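Glucuronan lyase A (PDB 2ZZJ) probably cleaves beta-1,4-linked glucuronan chains internally as a polysaccharide lyase and binds a calcium ion in a beta-jelly roll. Local coordinates at residues 1-7 and 222-228; 152-156 and 230-236. All blocks are in the same frame, centred on the assembly; numbering follows the deposited sequence.

How the interactions relate
Interaction 1 and interaction 2 hold the same antiparallel sheet in two ways. In interaction 1 the amino-terminal strand 2-6 is added to strand 216-227 by backbone hydrogen bonds; the valines of 216-227 face the buried interior, and one end of the pair carries calcium ligands. Interaction 2 rests mainly on side chains: the tail 230-236, which follows strand 216-227 in the chain, lies across strand 152-160 on the outer face, with a buried apolar part and a salt bridge at an exposed aspartate. The two centres are 9 Å apart, and they touch where Thr1 N meets Asp232 OD2 at 2.6 Å and where Val233 packs on the backbone of 225-227.

Interaction 1 (1-7 and 222-228); sequences TRSFYND and DEVAVGT. With CA (calcium ion), chain B.
Phe4 meets Val224 and Val226 on one face of the paired strands. CG1 of Val224 lies at the edge of the Phe4 ring, near its plane and 4.2 Å from CE2, while CG2 of Val226 touches Phe4 CB at 4.1 Å. With CG anti to the backbone N (chi1 178°), the ring is carried toward Val224. Both valines also touch Phe195 of the opposing sheet, which places this face inside the beta-jelly roll. In this sheet, strand 4-6 runs antiparallel to 222-227 (177° between their directions), with Phe4-Val226 and Asn6-Val224 as hydrogen-bonded pairs. Each end is irregular. A classic beta bulge sets Ser3 and Phe4 against Val226, whose O accepts from Ser3 N (2.8 Å) and Phe4 N (3.2 Å) on the same face of its carbonyl plane; a G1 bulge sets Glu223, at positive phi, and Val224 against Asn6. On the other face, Tyr5 OH donates to Glu223 OE2 at 2.7 Å from the syn side but tilted out of the carboxylate plane, ring and carboxylate planes standing 82° apart. OE2 also accepts from a calcium-bound water, and OE1 forms a salt bridge with Lys33, so both oxygens are held. At the end of the pair, the calcium ion is bound by Asp7 O at 2.4 Å and by both carboxylate oxygens of Asp222, OD1 at 2.4 Å and OD2 at 2.6 Å; two waters and the backbone oxygens of Lys33 and Ser36 complete its site.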
loop_
_atom_site.group_PDB
_atom_site.type_symbol
_atom_site.label_atom_id
_atom_site.label_comp_id
_atom_site.label_asym_id
_atom_site.label_seq_id
_atom_site.Cartn_x
_atom_site.Cartn_y
_atom_site.Cartn_z
ATOM N N THR A 1 -6.051 -12.091 -16.881
ATOM C CA THR A 1 -5.367 -11.086 -17.753
ATOM C C THR A 1 -5.001 -9.848 -16.947
ATOM O O THR A 1 -5.754 -9.445 -16.058
ATOM C CB THR A 1 -6.329 -10.609 -18.817
ATOM O OG1 THR A 1 -7.586 -10.352 -18.166
ATOM C CG2 THR A 1 -6.519 -11.692 -19.892
ATOM N N ARG A 2 -3.881 -9.225 -17.292
ATOM C CA ARG A 2 -3.360 -8.097 -16.531
ATOM C C ARG A 2 -4.026 -6.820 -17.024
ATOM O O ARG A 2 -4.093 -6.598 -18.235
ATOM C CB ARG A 2 -1.864 -8.007 -16.790
ATOM C CG ARG A 2 -0.997 -7.878 -15.600
ATOM C CD ARG A 2 0.420 -8.394 -15.919
ATOM N NE ARG A 2 0.883 -7.992 -17.241
ATOM C CZ ARG A 2 2.108 -8.227 -17.725
ATOM N NH1 ARG A 2 3.021 -8.877 -16.993
ATOM N NH2 ARG A 2 2.423 -7.793 -18.955
ATOM N N SER A 3 -4.498 -5.970 -16.117
ATOM C CA SER A 3 -4.955 -4.637 -16.522
ATOM C C SER A 3 -3.873 -3.590 -16.335
ATOM O O SER A 3 -3.913 -2.501 -16.929
ATOM C CB SER A 3 -6.217 -4.275 -15.746
ATOM O OG SER A 3 -5.910 -4.254 -14.367
ATOM N N PHE A 4 -2.856 -3.910 -15.531
ATOM C CA PHE A 4 -1.763 -2.970 -15.307
ATOM C C PHE A 4 -0.484 -3.754 -15.065
ATOM O O PHE A 4 -0.528 -4.788 -14.384
ATOM C CB PHE A 4 -2.052 -2.071 -14.081
ATOM C CG PHE A 4 -0.944 -1.106 -13.746
ATOM C CD1 PHE A 4 -0.623 -0.031 -14.573
ATOM C CD2 PHE A 4 -0.217 -1.280 -12.564
ATOM C CE1 PHE A 4 0.409 0.862 -14.228
ATOM C CE2 PHE A 4 0.812 -0.408 -12.208
ATOM C CZ PHE A 4 1.135 0.657 -13.019
ATOM N N TYR A 5 0.632 -3.269 -15.607
ATOM C CA TYR A 5 1.943 -3.866 -15.328
ATOM C C TYR A 5 2.973 -2.770 -15.328
ATOM O O TYR A 5 3.002 -1.915 -16.260
ATOM C CB TYR A 5 2.321 -4.960 -16.349
ATOM C CG TYR A 5 3.751 -5.414 -16.200
ATOM C CD1 TYR A 5 4.190 -6.061 -15.021
ATOM C CD2 TYR A 5 4.687 -5.195 -17.226
ATOM C CE1 TYR A 5 5.540 -6.470 -14.873
ATOM C CE2 TYR A 5 6.038 -5.584 -17.083
ATOM C CZ TYR A 5 6.448 -6.227 -15.923
ATOM O OH TYR A 5 7.764 -6.633 -15.772
ATOM N N ASN A 6 3.810 -2.741 -14.305
ATOM C CA ASN A 6 4.942 -1.800 -14.306
ATOM C C ASN A 6 6.221 -2.484 -13.892
ATOM O O ASN A 6 6.296 -3.065 -12.794
ATOM C CB ASN A 6 4.674 -0.598 -13.399
ATOM C CG ASN A 6 5.760 0.469 -13.510
ATOM O OD1 ASN A 6 6.769 0.436 -12.796
ATOM N ND2 ASN A 6 5.548 1.455 -14.415
ATOM N N ASP A 7 7.239 -2.414 -14.760
ATOM C CA ASP A 7 8.503 -3.113 -14.511
ATOM C C ASP A 7 9.538 -2.277 -13.756
ATOM O O ASP A 7 10.750 -2.555 -13.851
ATOM C CB ASP A 7 9.141 -3.560 -15.834
ATOM C CG ASP A 7 9.628 -2.375 -16.671
ATOM O OD1 ASP A 7 9.200 -1.231 -16.398
ATOM O OD2 ASP A 7 10.429 -2.602 -17.622
ATOM N N ASP A 222 9.324 -2.785 -7.350
ATOM C CA ASP A 222 9.451 -3.289 -8.716
ATOM C C ASP A 222 8.286 -4.215 -9.033
ATOM O O ASP A 222 7.598 -4.684 -8.123
ATOM C CB ASP A 222 10.778 -4.052 -8.816
ATOM C CG ASP A 222 11.294 -4.175 -10.259
ATOM O OD1 ASP A 222 10.590 -3.753 -11.221
ATOM O OD2 ASP A 222 12.402 -4.711 -10.399
ATOM N N GLU A 223 8.112 -4.519 -10.325
ATOM C CA GLU A 223 7.274 -5.588 -10.762
ATOM C C GLU A 223 5.852 -5.484 -10.144
ATOM O O GLU A 223 5.410 -6.386 -9.430
ATOM C CB GLU A 223 7.974 -6.942 -10.423
ATOM C CG GLU A 223 7.512 -8.129 -11.219
ATOM C CD GLU A 223 7.891 -8.075 -12.727
ATOM O OE1 GLU A 223 7.505 -9.061 -13.391
ATOM O OE2 GLU A 223 8.511 -7.089 -13.236
ATOM N N VAL A 224 5.166 -4.375 -10.422
ATOM C CA VAL A 224 3.815 -4.146 -9.904
ATOM C C VAL A 224 2.813 -4.526 -10.980
ATOM O O VAL A 224 3.035 -4.221 -12.173
ATOM C CB VAL A 224 3.594 -2.652 -9.507
ATOM C CG1 VAL A 224 2.231 -2.471 -8.784
ATOM C CG2 VAL A 224 4.747 -2.135 -8.598
ATOM N N ALA A 225 1.716 -5.173 -10.582
ATOM C CA ALA A 225 0.712 -5.643 -11.544
ATOM C C ALA A 225 -0.662 -5.708 -10.897
ATOM O O ALA A 225 -0.769 -5.944 -9.662
ATOM C CB ALA A 225 1.082 -7.050 -12.108
ATOM N N VAL A 226 -1.694 -5.509 -11.743
ATOM C CA VAL A 226 -3.084 -5.721 -11.352
ATOM C C VAL A 226 -3.666 -6.626 -12.428
ATOM O O VAL A 226 -3.391 -6.428 -13.619
ATOM C CB VAL A 226 -3.918 -4.391 -11.267
ATOM C CG1 VAL A 226 -5.339 -4.705 -10.743
ATOM C CG2 VAL A 226 -3.206 -3.346 -10.370
ATOM N N GLY A 227 -4.424 -7.633 -12.020
ATOM C CA GLY A 227 -4.969 -8.587 -12.980
ATOM C C GLY A 227 -6.019 -9.475 -12.375
ATOM O O GLY A 227 -6.500 -9.226 -11.260
ATOM N N THR A 228 -6.364 -10.532 -13.107
ATOM C CA THR A 228 -7.504 -11.367 -12.727
ATOM C C THR A 228 -7.117 -12.751 -12.247
ATOM O O THR A 228 -7.973 -13.503 -11.806
ATOM C CB THR A 228 -8.544 -11.482 -13.873
ATOM O OG1 THR A 228 -7.942 -12.101 -14.993
ATOM C CG2 THR A 228 -9.017 -10.088 -14.302
HETATM CA CA CA B . 12.291 -4.145 -12.932
HETATM O O HOH W 1 10.803 -5.835 -13.791
HETATM O O HOH W 2 12.978 -3.438 -15.214
#

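Interaction 2 (152-156 and 230-236); sequences HRVVL and FADVDPD
Val155 supplies most of the apolar contact, its two methyls going to different partners. CG1, set anti to the backbone N (chi1 177°), touches CE1 of Phe230 at 3.7 Å and CG2 of Val233, also at 3.7 Å; CG2 meets CD of Pro235 at 3.9 Å. The valine and phenylalanine side chains cross at about a right angle, and Trp171 of strand 166-172 stands edge-to-face with Phe230 while also touching Val155. Two residues earlier in the strand, the aliphatic part of Arg153 lies against the proline ring, CG being 3.9 Å from Pro235 CB. Strand 152-160 sits between strands 66-76 and 166-172 in one sheet of the beta-jelly roll, and the tail runs over the face of that sheet turned away from the sandwich interior. Hydrogen bonds within the tail fix its shape: Phe230 O accepts from both Val233 N and Asp234 N, and an Asx turn follows, in which Asp236 N donates to Asp234 OD1 at 2.9 Å from above the carboxylate plane. The charged contact is a salt bridge of one bond. Bent at chi2 and chi3, Arg153 brings NE to OD2 of Asp236 at 2.8 Å, nearly straight (176° at the hydrogen); the oxygen lies in the guanidinium plane and uses its syn lone pair, although the two planes are 60° apart. A leucine in place of Arg153 would probably leave the Asp236 carboxylate without its positive mate and more able to turn. Arg153 NH1 is bonded to Trp151 O, and Pro235 O accepts from Lys33 NZ.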
loop_
_atom_site.group_PDB
_atom_site.type_symbol
_atom_site.label_atom_id
_atom_site.label_comp_id
_atom_site.label_asym_id
_atom_site.label_seq_id
_atom_site.Cartn_x
_atom_site.Cartn_y
_atom_site.Cartn_z
ATOM N N HIS A 152 11.144 -8.616 -1.188
ATOM C CA HIS A 152 9.964 -9.393 -0.805
ATOM C C HIS A 152 8.859 -9.223 -1.834
ATOM O O HIS A 152 8.840 -8.238 -2.527
ATOM C CB HIS A 152 9.470 -8.941 0.561
ATOM C CG HIS A 152 10.494 -9.146 1.634
ATOM N ND1 HIS A 152 10.934 -10.405 2.009
ATOM C CD2 HIS A 152 11.171 -8.259 2.402
ATOM C CE1 HIS A 152 11.846 -10.277 2.961
ATOM N NE2 HIS A 152 11.991 -8.987 3.239
ATOM N N ARG A 153 7.974 -10.211 -1.934
ATOM C CA ARG A 153 6.999 -10.258 -2.980
ATOM C C ARG A 153 5.651 -10.476 -2.351
ATOM O O ARG A 153 5.447 -11.461 -1.614
ATOM C CB ARG A 153 7.309 -11.413 -3.972
ATOM C CG ARG A 153 8.641 -11.253 -4.748
ATOM C CD ARG A 153 9.864 -11.817 -3.987
ATOM N NE ARG A 153 9.763 -13.255 -3.710
ATOM C CZ ARG A 153 10.432 -13.868 -2.721
ATOM N NH1 ARG A 153 11.239 -13.168 -1.908
ATOM N NH2 ARG A 153 10.282 -15.175 -2.527
ATOM N N VAL A 154 4.716 -9.579 -2.674
ATOM C CA VAL A 154 3.406 -9.535 -2.027
ATOM C C VAL A 154 2.369 -9.757 -3.114
ATOM O O VAL A 154 2.460 -9.144 -4.201
ATOM C CB VAL A 154 3.129 -8.156 -1.341
ATOM C CG1 VAL A 154 1.684 -8.074 -0.813
ATOM C CG2 VAL A 154 4.129 -7.884 -0.203
ATOM N N VAL A 155 1.435 -10.675 -2.847
ATOM C CA VAL A 155 0.289 -10.869 -3.728
ATOM C C VAL A 155 -0.974 -10.765 -2.872
ATOM O O VAL A 155 -1.039 -11.369 -1.762
ATOM C CB VAL A 155 0.321 -12.201 -4.497
ATOM C CG1 VAL A 155 -0.968 -12.354 -5.362
ATOM C CG2 VAL A 155 1.585 -12.324 -5.387
ATOM N N LEU A 156 -1.936 -9.976 -3.358
ATOM C CA LEU A 156 -3.242 -9.865 -2.718
ATOM C C LEU A 156 -4.289 -10.432 -3.660
ATOM O O LEU A 156 -4.267 -10.174 -4.868
ATOM C CB LEU A 156 -3.606 -8.407 -2.412
ATOM C CG LEU A 156 -2.517 -7.485 -1.843
ATOM C CD1 LEU A 156 -3.041 -6.037 -1.761
ATOM C CD2 LEU A 156 -2.133 -7.955 -0.501
ATOM N N PHE A 230 -3.710 -15.097 -10.101
ATOM C CA PHE A 230 -2.458 -15.032 -9.343
ATOM C C PHE A 230 -1.248 -14.901 -10.277
ATOM O O PHE A 230 -0.359 -14.038 -10.064
ATOM C CB PHE A 230 -2.346 -16.318 -8.473
ATOM C CG PHE A 230 -1.150 -16.338 -7.553
ATOM C CD1 PHE A 230 -1.258 -15.950 -6.219
ATOM C CD2 PHE A 230 0.094 -16.784 -8.018
ATOM C CE1 PHE A 230 -0.117 -15.959 -5.368
ATOM C CE2 PHE A 230 1.224 -16.830 -7.176
ATOM C CZ PHE A 230 1.117 -16.391 -5.838
ATOM N N ALA A 231 -1.172 -15.767 -11.303
ATOM C CA ALA A 231 -0.014 -15.732 -12.212
ATOM C C ALA A 231 0.121 -14.369 -12.917
ATOM O O ALA A 231 1.234 -13.972 -13.266
ATOM C CB ALA A 231 -0.080 -16.859 -13.263
ATOM N N ASP A 232 -1.001 -13.688 -13.164
ATOM C CA ASP A 232 -0.924 -12.358 -13.794
ATOM C C ASP A 232 -0.071 -11.389 -12.972
ATOM O O ASP A 232 0.655 -10.560 -13.530
ATOM C CB ASP A 232 -2.301 -11.723 -13.932
ATOM C CG ASP A 232 -3.068 -12.247 -15.087
ATOM O OD1 ASP A 232 -2.455 -12.621 -16.099
ATOM O OD2 ASP A 232 -4.297 -12.207 -14.999
ATOM N N VAL A 233 -0.154 -11.502 -11.649
ATOM C CA VAL A 233 0.470 -10.491 -10.766
ATOM C C VAL A 233 1.634 -10.959 -9.918
ATOM O O VAL A 233 2.283 -10.152 -9.272
ATOM C CB VAL A 233 -0.568 -9.791 -9.849
ATOM C CG1 VAL A 233 -1.764 -9.344 -10.656
ATOM C CG2 VAL A 233 -1.010 -10.689 -8.664
ATOM N N ASP A 234 1.861 -12.272 -9.866
ATOM C CA ASP A 234 2.927 -12.831 -9.027
ATOM C C ASP A 234 4.305 -12.369 -9.510
ATOM O O ASP A 234 4.741 -12.711 -10.619
ATOM C CB ASP A 234 2.828 -14.379 -9.058
ATOM C CG ASP A 234 3.960 -15.055 -8.308
ATOM O OD1 ASP A 234 4.676 -14.374 -7.540
ATOM O OD2 ASP A 234 4.111 -16.284 -8.490
ATOM N N PRO A 235 5.010 -11.556 -8.705
ATOM C CA PRO A 235 6.329 -11.114 -9.214
ATOM C C PRO A 235 7.319 -12.240 -9.498
ATOM O O PRO A 235 8.303 -12.023 -10.218
ATOM C CB PRO A 235 6.897 -10.265 -8.066
ATOM C CG PRO A 235 5.642 -9.821 -7.236
ATOM C CD PRO A 235 4.688 -11.002 -7.368
ATOM N N ASP A 236 7.066 -13.408 -8.925
ATOM C CA ASP A 236 7.979 -14.562 -8.982
ATOM C C ASP A 236 7.781 -15.475 -10.191
ATOM O O ASP A 236 8.398 -16.552 -10.291
ATOM C CB ASP A 236 7.850 -15.381 -7.694
ATOM C CG ASP A 236 8.604 -14.752 -6.530
ATOM O OD1 ASP A 236 9.647 -14.104 -6.761
ATOM O OD2 ASP A 236 8.151 -14.893 -5.373
#